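Local structure of AvrRxo1-ORF2 (Xanthomonas oryzae pv. oryzicola, 4Z8T) at residues 64-67 with 68-72. The protein binds the type III effector AvrRxo1-ORF1, probably as its molecular chaperone. Numbering follows the deposited sequence.
Sequences KERN and DIYER
The first turns of helix 63-77 link residues 64-67 to 68-72 one turn on through four successive i to i+4 pairs, from Lys64-Asp68 to Asn67-Glu71, with Glu65 and Ile69 on the side turned to AvrRxo1-ORF1. Ile69 N donates to Glu65 O at 3.0 Å, while the side chain of Ile69 closes over the same carbonyl. With CG1 beside the backbone N (chi1 -73°), CD1 of Ile69 is carried to 3.3 Å from Glu65 O, and it also reaches Glu65 CG at 3.9 Å. Glu65 meets Ile69 side chain to side chain through CG, and the chain beyond it runs extended toward AvrRxo1-ORF1; its OE1 accepts a hydrogen bond from the backbone N of Tyr164 of AvrRxo1-ORF1, and Arg162 of that chain packs on Ile69, which places this face of the helix in the interface with the effector.

The Tyr70 side chain instead goes into the interior of this all-helical chain, among Leu48, Phe87 and Val91. Its backbone N makes a weak bond to Arg66 O. Its ring presents an edge to the same oxygen, with Tyr70 CD2 3.4 Å from Arg66 O, and Ile69 CG2 sits 4.0 Å above one ring face, over the centre. Beside it, Arg66 is directed back to a salt bridge with Glu49.

Asn67 and Glu71 form the next pair. Glu71 N meets Asn67 O at 2.8 Å, nearly in line with the carbonyl bond (C=O...N 170°). Their side chains cross at a slant, Asn67 ND2 lying 3.9 Å from Glu71 OE1 with the amide and carboxylate planes turned 63° apart, and both touch Phe43. At exposed Asp68, the backbone N bonds to Lys64 O from above the carbonyl plane, yet the carboxylate OD1 also lies 2.8 Å from Lys64 O, a pairing of two acceptors that is probably unfavourable.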
ATOM      1  N   LYS B  64     -22.098 -10.727 -18.299  1.00 58.87           N
ATOM      2  CA  LYS B  64     -21.851  -9.928 -17.109  1.00 58.87           C
ATOM      3  C   LYS B  64     -20.400 -10.043 -16.654  1.00 55.56           C
ATOM      4  O   LYS B  64     -19.779  -9.047 -16.293  1.00 52.15           O
ATOM      5  CB  LYS B  64     -22.783 -10.360 -15.980  1.00 61.92           C
ATOM      6  CG  LYS B  64     -22.960  -9.327 -14.886  1.00 62.81           C
ATOM      7  CD  LYS B  64     -24.314  -8.647 -15.001  1.00 66.41           C
ATOM      8  CE  LYS B  64     -24.813  -8.237 -13.633  1.00 69.83           C
ATOM      9  NZ  LYS B  64     -24.563  -9.336 -12.660  1.00 70.32           N
ATOM     10  N   GLU B  65     -19.863 -11.258 -16.660  1.00 54.94           N
ATOM     11  CA  GLU B  65     -18.470 -11.447 -16.276  1.00 49.93           C
ATOM     12  C   GLU B  65     -17.556 -10.882 -17.359  1.00 48.17           C
ATOM     13  O   GLU B  65     -16.498 -10.338 -17.060  1.00 45.09           O
ATOM     14  CB  GLU B  65     -18.155 -12.926 -16.003  1.00 48.55           C
ATOM     15  CG  GLU B  65     -16.851 -13.151 -15.222  1.00 42.50           C
ATOM     16  CD  GLU B  65     -16.589 -14.615 -14.893  1.00 39.60           C
ATOM     17  OE1 GLU B  65     -15.443 -14.945 -14.495  1.00 33.04           O
ATOM     18  OE2 GLU B  65     -17.528 -15.433 -15.023  1.00 42.05           O
ATOM     19  N   ARG B  66     -17.973 -10.984 -18.616  1.00 48.38           N
ATOM     20  CA  ARG B  66     -17.115 -10.557 -19.721  1.00 49.23           C
ATOM     21  C   ARG B  66     -16.938  -9.040 -19.807  1.00 47.54           C
ATOM     22  O   ARG B  66     -15.818  -8.548 -19.966  1.00 41.81           O
ATOM     23  CB  ARG B  66     -17.617 -11.117 -21.050  1.00 51.56           C
ATOM     24  CG  ARG B  66     -16.610 -11.008 -22.179  1.00 52.36           C
ATOM     25  CD  ARG B  66     -16.773 -12.144 -23.186  1.00 54.62           C
ATOM     26  NE  ARG B  66     -17.774 -11.848 -24.206  1.00 58.21           N
ATOM     27  CZ  ARG B  66     -19.063 -12.158 -24.102  1.00 60.18           C
ATOM     28  NH1 ARG B  66     -19.517 -12.777 -23.021  1.00 61.10           N
ATOM     29  NH2 ARG B  66     -19.899 -11.847 -25.084  1.00 62.57           N
ATOM     30  N   ASN B  67     -18.036  -8.299 -19.706  1.00 48.37           N
ATOM     31  CA  ASN B  67     -17.938  -6.848 -19.706  1.00 45.11           C
ATOM     32  C   ASN B  67     -17.156  -6.389 -18.489  1.00 41.96           C
ATOM     33  O   ASN B  67     -16.252  -5.558 -18.598  1.00 39.84           O
ATOM     34  CB  ASN B  67     -19.319  -6.189 -19.721  1.00 46.77           C
ATOM     35  CG  ASN B  67     -19.239  -4.687 -19.945  1.00 44.76           C
ATOM     36  OD1 ASN B  67     -18.906  -4.228 -21.039  1.00 44.18           O
ATOM     37  ND2 ASN B  67     -19.534  -3.917 -18.905  1.00 46.30           N
ATOM     38  N   ASP B  68     -17.494  -6.955 -17.334  1.00 43.08           N
ATOM     39  CA  ASP B  68     -16.873  -6.560 -16.073  1.00 44.18           C
ATOM     40  C   ASP B  68     -15.361  -6.814 -16.036  1.00 40.22           C
ATOM     41  O   ASP B  68     -14.620  -6.038 -15.434  1.00 37.05           O
ATOM     42  CB  ASP B  68     -17.580  -7.223 -14.882  1.00 45.63           C
ATOM     43  CG  ASP B  68     -18.987  -6.666 -14.646  1.00 53.36           C
ATOM     44  OD1 ASP B  68     -19.694  -6.361 -15.637  1.00 53.81           O
ATOM     45  OD2 ASP B  68     -19.386  -6.530 -13.467  1.00 55.82           O
ATOM     46  N   ILE B  69     -14.903  -7.883 -16.682  1.00 39.17           N
ATOM     47  CA  ILE B  69     -13.470  -8.155 -16.763  1.00 32.82           C
ATOM     48  C   ILE B  69     -12.740  -7.084 -17.577  1.00 32.07           C
ATOM     49  O   ILE B  69     -11.732  -6.525 -17.129  1.00 27.99           O
ATOM     50  CB  ILE B  69     -13.184  -9.551 -17.379  1.00 34.11           C
ATOM     51  CG1 ILE B  69     -13.537 -10.663 -16.389  1.00 37.05           C
ATOM     52  CG2 ILE B  69     -11.728  -9.677 -17.776  1.00 31.63           C
ATOM     53  CD1 ILE B  69     -13.616 -12.036 -17.027  1.00 37.09           C
ATOM     54  N   TYR B  70     -13.242  -6.790 -18.774  1.00 31.23           N
ATOM     55  CA  TYR B  70     -12.510  -5.916 -19.679  1.00 29.26           C
ATOM     56  C   TYR B  70     -12.719  -4.436 -19.422  1.00 25.82           C
ATOM     57  O   TYR B  70     -11.803  -3.647 -19.621  1.00 26.76           O
ATOM     58  CB  TYR B  70     -12.759  -6.279 -21.149  1.00 32.62           C
ATOM     59  CG  TYR B  70     -12.110  -7.591 -21.487  1.00 35.93           C
ATOM     60  CD1 TYR B  70     -10.731  -7.684 -21.631  1.00 36.82           C
ATOM     61  CD2 TYR B  70     -12.865  -8.740 -21.614  1.00 41.31           C
ATOM     62  CE1 TYR B  70     -10.126  -8.890 -21.910  1.00 39.71           C
ATOM     63  CE2 TYR B  70     -12.271  -9.946 -21.897  1.00 42.40           C
ATOM     64  CZ  TYR B  70     -10.904 -10.013 -22.044  1.00 44.58           C
ATOM     65  OH  TYR B  70     -10.320 -11.217 -22.322  1.00 50.04           O
ATOM     66  N   GLU B  71     -13.911  -4.061 -18.978  1.00 29.23           N
ATOM     67  CA  GLU B  71     -14.150  -2.662 -18.638  1.00 33.64           C
ATOM     68  C   GLU B  71     -13.237  -2.283 -17.481  1.00 29.20           C
ATOM     69  O   GLU B  71     -12.546  -1.262 -17.525  1.00 26.41           O
ATOM     70  CB  GLU B  71     -15.618  -2.414 -18.268  1.00 36.51           C
ATOM     71  CG  GLU B  71     -15.801  -1.311 -17.222  1.00 37.44           C
ATOM     72  CD  GLU B  71     -17.019  -0.449 -17.462  1.00 45.10           C
ATOM     73  OE1 GLU B  71     -17.610  -0.539 -18.563  1.00 47.76           O
ATOM     74  OE2 GLU B  71     -17.377   0.333 -16.550  1.00 42.34           O
ATOM     75  N   ARG B  72     -13.220  -3.124 -16.454  1.00 29.08           N
ATOM     76  CA  ARG B  72     -12.392  -2.862 -15.283  1.00 27.24           C
ATOM     77  C   ARG B  72     -10.906  -2.857 -15.636  1.00 25.11           C
ATOM     78  O   ARG B  72     -10.165  -1.980 -15.202  1.00 25.11           O
ATOM     79  CB  ARG B  72     -12.688  -3.879 -14.182  1.00 27.51           C
ATOM     80  CG  ARG B  72     -11.753  -3.792 -13.004  1.00 30.23           C
ATOM     81  CD  ARG B  72     -12.176  -4.729 -11.890  1.00 31.59           C
ATOM     82  NE  ARG B  72     -13.431  -4.294 -11.296  1.00 38.62           N
ATOM     83  CZ  ARG B  72     -13.525  -3.296 -10.419  1.00 33.99           C
ATOM     84  NH1 ARG B  72     -14.709  -2.964  -9.933  1.00 36.01           N
ATOM     85  NH2 ARG B  72     -12.433  -2.632 -10.029  1.00 31.96           N
TER